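Local coordinates for 3-oxosteroid 1-dehydrogenase (Sterolibacterium denitrificans, PDB 7P18), which is an FAD-dependent flavoprotein that probably dehydrogenates 3-oxosteroids to their 3-oxo-delta1 products, passing the electrons to an acceptor, at residues 53-67 with 88-102. Sequence-based numbering, arbitrary orientation. Where two conformers were deposited one is given.
Sequences VWIPNNSQMQIKDSF and LAYLESAPQMVEYIN
Strand 53-54 and the type II turn from I55 to N58 run against residues 88-102 of helix 84-104, with the CA atoms of N58 and P95 5.1 Å apart where the proline kinks the helix. I55 sits in that kink: its CG2, placed anti to the backbone N, lies 3.6 Å from P95 N, which has no hydrogen to offer the preceding turn, while CD1 packs among A94 CB, M97 CE and V98 CG2. The Y90 and W54 side chains cross at about a right angle, Y90 CE2 4.1 Å from W54 CE3, and Y90 OH gives W54 O a short 2.6 Å hydrogen bond tilted 19° from the carbonyl plane. A phenylalanine here would keep the ring but probably leave W54 O without this donor. P56 sets CG over a face of the W54 indole and touches L91 CD2 at 3.7 Å. Waters bridge P56 O to L91 O and S59 N to E99 OE2. At the far end F67 CZ meets L88 CD2 at 3.6 Å. W54 NE1 bonds to D117, and V53 comes close to the FAD-binding L543. Strand 53-54 pairs antiparallel with strand 131-138, while Y90, A94 and M97 also touch T548 of helix 543-559.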
loop_
_atom_site.group_PDB
_atom_site.type_symbol
_atom_site.label_atom_id
_atom_site.label_comp_id
_atom_site.label_asym_id
_atom_site.label_seq_id
_atom_site.Cartn_x
_atom_site.Cartn_y
_atom_site.Cartn_z
ATOM N N VAL A 53 3.208 -7.420 4.998
ATOM C CA VAL A 53 2.335 -7.371 6.213
ATOM C C VAL A 53 3.226 -7.120 7.427
ATOM O O VAL A 53 4.340 -7.673 7.509
ATOM C CB VAL A 53 1.477 -8.633 6.372
ATOM C CG1 VAL A 53 0.450 -8.740 5.269
ATOM C CG2 VAL A 53 2.332 -9.901 6.436
ATOM N N TRP A 54 2.770 -6.238 8.326
ATOM C CA TRP A 54 3.562 -5.808 9.493
ATOM C C TRP A 54 3.108 -6.637 10.701
ATOM O O TRP A 54 2.014 -6.404 11.216
ATOM C CB TRP A 54 3.418 -4.313 9.727
ATOM C CG TRP A 54 4.291 -3.804 10.822
ATOM C CD1 TRP A 54 5.630 -3.557 10.750
ATOM C CD2 TRP A 54 3.884 -3.428 12.147
ATOM N NE1 TRP A 54 6.064 -3.015 11.915
ATOM C CE2 TRP A 54 5.026 -2.957 12.807
ATOM C CE3 TRP A 54 2.673 -3.456 12.839
ATOM C CZ2 TRP A 54 5.008 -2.530 14.135
ATOM C CZ3 TRP A 54 2.647 -3.014 14.144
ATOM C CH2 TRP A 54 3.801 -2.570 14.788
ATOM N N ILE A 55 3.920 -7.622 11.066
ATOM C CA ILE A 55 3.532 -8.688 12.028
ATOM C C ILE A 55 4.529 -8.648 13.176
ATOM O O ILE A 55 5.545 -9.346 13.188
ATOM C CB ILE A 55 3.475 -10.085 11.366
ATOM C CG1 ILE A 55 2.749 -10.090 10.022
ATOM C CG2 ILE A 55 2.859 -11.085 12.346
ATOM C CD1 ILE A 55 1.237 -9.859 10.114
ATOM N N PRO A 56 4.234 -7.875 14.230
ATOM C CA PRO A 56 5.135 -7.853 15.376
ATOM C C PRO A 56 5.170 -9.275 15.967
ATOM O O PRO A 56 4.166 -9.937 15.990
ATOM C CB PRO A 56 4.531 -6.820 16.320
ATOM C CG PRO A 56 3.617 -5.994 15.406
ATOM C CD PRO A 56 3.078 -6.971 14.390
ATOM N N ASN A 57 6.345 -9.644 16.464
ATOM C CA ASN A 57 6.559 -10.859 17.285
ATOM C C ASN A 57 6.200 -12.091 16.457
ATOM O O ASN A 57 5.705 -13.116 17.047
ATOM C CB ASN A 57 5.769 -10.791 18.585
ATOM C CG ASN A 57 6.294 -11.744 19.648
ATOM O OD1 ASN A 57 7.492 -12.143 19.666
ATOM N ND2 ASN A 57 5.390 -12.058 20.561
ATOM N N ASN A 58 6.384 -12.040 15.132
ATOM C CA ASN A 58 6.134 -13.255 14.305
ATOM C C ASN A 58 7.217 -14.292 14.675
ATOM O O ASN A 58 8.351 -13.902 15.109
ATOM C CB ASN A 58 6.062 -12.939 12.810
ATOM C CG ASN A 58 7.374 -12.517 12.212
ATOM O OD1 ASN A 58 8.248 -13.371 12.019
ATOM N ND2 ASN A 58 7.540 -11.215 11.938
ATOM N N SER A 59 6.889 -15.568 14.416
ATOM C CA SER A 59 7.666 -16.774 14.811
ATOM C C SER A 59 9.003 -16.868 14.067
ATOM O O SER A 59 9.833 -17.702 14.461
ATOM C CB SER A 59 6.829 -18.025 14.597
ATOM O OG SER A 59 6.660 -18.305 13.202
ATOM N N GLN A 60 9.196 -16.113 12.981
ATOM C CA GLN A 60 10.329 -16.263 12.044
ATOM C C GLN A 60 11.374 -15.188 12.290
ATOM O O GLN A 60 12.396 -15.147 11.579
ATOM C CB GLN A 60 9.802 -16.312 10.606
ATOM C CG GLN A 60 8.896 -17.514 10.341
ATOM C CD GLN A 60 8.261 -17.411 8.973
ATOM O OE1 GLN A 60 8.965 -17.415 7.947
ATOM N NE2 GLN A 60 6.955 -17.243 8.974
ATOM N N MET A 61 11.180 -14.323 13.284
ATOM C CA MET A 61 12.123 -13.218 13.512
ATOM C C MET A 61 13.512 -13.730 13.954
ATOM O O MET A 61 13.572 -14.664 14.758
ATOM C CB MET A 61 11.541 -12.222 14.517
ATOM C CG MET A 61 10.417 -11.401 13.921
ATOM S SD MET A 61 9.657 -10.262 15.100
ATOM C CE MET A 61 10.885 -8.967 15.113
ATOM N N GLN A 62 14.568 -13.091 13.497
ATOM C CA GLN A 62 15.976 -13.379 13.896
ATOM C C GLN A 62 16.383 -12.573 15.131
ATOM O O GLN A 62 17.424 -12.888 15.710
ATOM C CB GLN A 62 16.946 -13.050 12.766
ATOM C CG GLN A 62 16.732 -13.949 11.579
ATOM C CD GLN A 62 17.548 -13.630 10.350
ATOM O OE1 GLN A 62 17.564 -14.396 9.381
ATOM N NE2 GLN A 62 18.209 -12.488 10.333
ATOM N N ILE A 63 15.585 -11.581 15.538
ATOM C CA ILE A 63 15.839 -10.772 16.750
ATOM C C ILE A 63 14.664 -10.944 17.713
ATOM O O ILE A 63 13.567 -11.403 17.316
ATOM C CB ILE A 63 16.106 -9.308 16.385
ATOM C CG1 ILE A 63 14.910 -8.658 15.667
ATOM C CG2 ILE A 63 17.394 -9.197 15.586
ATOM C CD1 ILE A 63 15.037 -7.160 15.563
ATOM N N LYS A 64 14.853 -10.546 18.960
ATOM C CA LYS A 64 13.787 -10.781 19.957
ATOM C C LYS A 64 12.766 -9.638 19.891
ATOM O O LYS A 64 13.132 -8.474 19.687
ATOM C CB LYS A 64 14.333 -11.033 21.365
ATOM C CG LYS A 64 13.595 -12.142 22.135
ATOM C CD LYS A 64 13.653 -13.545 21.481
ATOM C CE LYS A 64 12.633 -14.506 22.062
ATOM N NZ LYS A 64 12.902 -15.924 21.626
ATOM N N ASP A 65 11.517 -10.010 20.105
ATOM C CA ASP A 65 10.352 -9.098 20.113
ATOM C C ASP A 65 9.374 -9.610 21.169
ATOM O O ASP A 65 9.604 -10.698 21.769
ATOM C CB ASP A 65 9.719 -9.060 18.720
ATOM C CG ASP A 65 8.868 -7.827 18.454
ATOM O OD1 ASP A 65 8.794 -6.954 19.339
ATOM O OD2 ASP A 65 8.243 -7.785 17.364
ATOM N N SER A 66 8.331 -8.852 21.431
ATOM C CA SER A 66 7.338 -9.221 22.453
ATOM C C SER A 66 6.061 -8.451 22.224
ATOM O O SER A 66 6.112 -7.332 21.683
ATOM C CB SER A 66 7.851 -8.961 23.861
ATOM O OG SER A 66 8.118 -7.605 24.112
ATOM N N PHE A 67 4.985 -9.051 22.691
ATOM C CA PHE A 67 3.642 -8.452 22.726
ATOM C C PHE A 67 3.728 -7.078 23.404
ATOM O O PHE A 67 3.178 -6.078 22.873
ATOM C CB PHE A 67 2.696 -9.403 23.454
ATOM C CG PHE A 67 1.272 -8.919 23.514
ATOM C CD1 PHE A 67 0.856 -8.071 24.524
ATOM C CD2 PHE A 67 0.358 -9.327 22.563
ATOM C CE1 PHE A 67 -0.469 -7.651 24.603
ATOM C CE2 PHE A 67 -0.955 -8.892 22.616
ATOM C CZ PHE A 67 -1.366 -8.064 23.641
ATOM N N LEU A 88 -4.720 -4.630 21.116
ATOM C CA LEU A 88 -4.414 -5.953 21.730
ATOM C C LEU A 88 -4.795 -7.054 20.749
ATOM O O LEU A 88 -4.024 -7.993 20.563
ATOM C CB LEU A 88 -5.176 -6.120 23.049
ATOM C CG LEU A 88 -4.850 -5.080 24.123
ATOM C CD1 LEU A 88 -5.817 -5.203 25.301
ATOM C CD2 LEU A 88 -3.412 -5.205 24.588
ATOM N N ALA A 89 -5.975 -6.940 20.151
ATOM C CA ALA A 89 -6.508 -7.961 19.223
ATOM C C ALA A 89 -5.591 -8.090 17.997
ATOM O O ALA A 89 -5.332 -9.230 17.524
ATOM C CB ALA A 89 -7.920 -7.604 18.863
ATOM N N TYR A 90 -5.101 -6.965 17.477
ATOM C CA TYR A 90 -4.195 -6.982 16.291
ATOM C C TYR A 90 -2.927 -7.773 16.641
ATOM O O TYR A 90 -2.474 -8.635 15.876
ATOM C CB TYR A 90 -3.844 -5.576 15.802
ATOM C CG TYR A 90 -2.953 -5.646 14.590
ATOM C CD1 TYR A 90 -3.476 -6.052 13.368
ATOM C CD2 TYR A 90 -1.599 -5.396 14.653
ATOM C CE1 TYR A 90 -2.677 -6.157 12.233
ATOM C CE2 TYR A 90 -0.784 -5.523 13.535
ATOM C CZ TYR A 90 -1.334 -5.903 12.318
ATOM O OH TYR A 90 -0.584 -6.010 11.187
ATOM N N LEU A 91 -2.329 -7.481 17.784
ATOM C CA LEU A 91 -1.055 -8.109 18.196
ATOM C C LEU A 91 -1.269 -9.583 18.527
ATOM O O LEU A 91 -0.381 -10.402 18.197
ATOM C CB LEU A 91 -0.474 -7.324 19.364
ATOM C CG LEU A 91 -0.113 -5.888 19.050
ATOM C CD1 LEU A 91 0.331 -5.146 20.307
ATOM C CD2 LEU A 91 0.954 -5.765 17.972
ATOM N N GLU A 92 -2.414 -9.928 19.108
ATOM C CA GLU A 92 -2.780 -11.334 19.356
ATOM C C GLU A 92 -2.876 -12.103 18.039
ATOM O O GLU A 92 -2.283 -13.179 17.939
ATOM C CB GLU A 92 -4.117 -11.421 20.104
ATOM C CG GLU A 92 -4.552 -12.855 20.360
ATOM C CD GLU A 92 -5.896 -13.048 21.015
ATOM O OE1 GLU A 92 -6.665 -12.100 21.075
ATOM O OE2 GLU A 92 -6.140 -14.131 21.499
ATOM N N SER A 93 -3.615 -11.578 17.056
ATOM C CA SER A 93 -4.073 -12.359 15.885
ATOM C C SER A 93 -3.121 -12.258 14.690
ATOM O O SER A 93 -3.100 -13.202 13.923
ATOM C CB SER A 93 -5.469 -11.980 15.507
ATOM O OG SER A 93 -6.369 -12.256 16.561
ATOM N N ALA A 94 -2.359 -11.188 14.548
ATOM C CA ALA A 94 -1.499 -10.997 13.350
ATOM C C ALA A 94 -0.528 -12.177 13.180
ATOM O O ALA A 94 -0.456 -12.781 12.107
ATOM C CB ALA A 94 -0.828 -9.670 13.414
ATOM N N PRO A 95 0.226 -12.613 14.218
ATOM C CA PRO A 95 1.086 -13.788 14.061
ATOM C C PRO A 95 0.312 -15.081 13.759
ATOM O O PRO A 95 0.823 -15.952 13.006
ATOM C CB PRO A 95 1.831 -13.920 15.415
ATOM C CG PRO A 95 1.637 -12.564 16.094
ATOM C CD PRO A 95 0.406 -11.923 15.513
ATOM N N GLN A 96 -0.876 -15.207 14.329
ATOM C CA GLN A 96 -1.722 -16.408 14.135
ATOM C C GLN A 96 -2.211 -16.462 12.686
ATOM O O GLN A 96 -2.215 -17.573 12.099
ATOM C CB GLN A 96 -2.874 -16.404 15.116
ATOM C CG GLN A 96 -2.463 -16.559 16.575
ATOM C CD GLN A 96 -3.700 -16.597 17.432
ATOM O OE1 GLN A 96 -4.782 -16.270 16.971
ATOM N NE2 GLN A 96 -3.530 -16.907 18.697
ATOM N N MET A 97 -2.535 -15.301 12.121
ATOM C CA MET A 97 -3.020 -15.181 10.712
ATOM C C MET A 97 -1.885 -15.600 9.769
ATOM O O MET A 97 -2.153 -16.417 8.899
ATOM C CB MET A 97 -3.545 -13.772 10.427
ATOM C CG MET A 97 -3.944 -13.529 8.943
ATOM S SD MET A 97 -2.526 -13.102 7.937
ATOM C CE MET A 97 -2.041 -11.504 8.574
ATOM N N VAL A 98 -0.644 -15.160 9.968
ATOM C CA VAL A 98 0.465 -15.574 9.068
ATOM C C VAL A 98 0.782 -17.059 9.258
ATOM O O VAL A 98 1.045 -17.755 8.240
ATOM C CB VAL A 98 1.686 -14.670 9.217
ATOM C CG1 VAL A 98 2.932 -15.213 8.539
ATOM C CG2 VAL A 98 1.328 -13.295 8.659
ATOM N N GLU A 99 0.787 -17.567 10.493
ATOM C CA GLU A 99 1.046 -19.023 10.683
ATOM C C GLU A 99 -0.037 -19.835 9.982
ATOM O O GLU A 99 0.299 -20.900 9.442
ATOM C CB GLU A 99 1.085 -19.409 12.164
ATOM C CG GLU A 99 2.367 -18.999 12.830
ATOM C CD GLU A 99 2.474 -19.493 14.275
ATOM O OE1 GLU A 99 1.963 -20.584 14.578
ATOM O OE2 GLU A 99 3.110 -18.813 15.045
ATOM N N TYR A 100 -1.274 -19.353 10.002
ATOM C CA TYR A 100 -2.430 -19.985 9.354
ATOM C C TYR A 100 -2.192 -20.038 7.847
ATOM O O TYR A 100 -2.384 -21.124 7.261
ATOM C CB TYR A 100 -3.746 -19.264 9.670
ATOM C CG TYR A 100 -4.880 -19.618 8.736
ATOM C CD1 TYR A 100 -5.445 -20.877 8.716
ATOM C CD2 TYR A 100 -5.352 -18.689 7.816
ATOM C CE1 TYR A 100 -6.443 -21.221 7.805
ATOM C CE2 TYR A 100 -6.348 -19.005 6.914
ATOM C CZ TYR A 100 -6.918 -20.264 6.913
ATOM O OH TYR A 100 -7.920 -20.530 6.009
ATOM N N ILE A 101 -1.809 -18.918 7.238
ATOM C CA ILE A 101 -1.460 -18.911 5.791
ATOM C C ILE A 101 -0.388 -19.983 5.545
ATOM O O ILE A 101 -0.576 -20.825 4.642
ATOM C CB ILE A 101 -0.992 -17.530 5.314
ATOM C CG1 ILE A 101 -2.139 -16.519 5.315
ATOM C CG2 ILE A 101 -0.357 -17.689 3.944
ATOM C CD1 ILE A 101 -1.754 -15.110 4.906
ATOM N N ASN A 102 0.723 -19.927 6.282
ATOM C CA ASN A 102 1.914 -20.753 5.987
ATOM C C ASN A 102 1.581 -22.253 6.120
ATOM O O ASN A 102 2.095 -23.022 5.302
ATOM C CB ASN A 102 3.099 -20.368 6.849
ATOM C CG ASN A 102 3.743 -19.080 6.434
ATOM O OD1 ASN A 102 3.406 -18.530 5.379
ATOM N ND2 ASN A 102 4.586 -18.552 7.316
HETATM O O HOH W 1 2.265 -9.372 17.929
HETATM O O HOH W 2 4.242 -16.256 14.494
#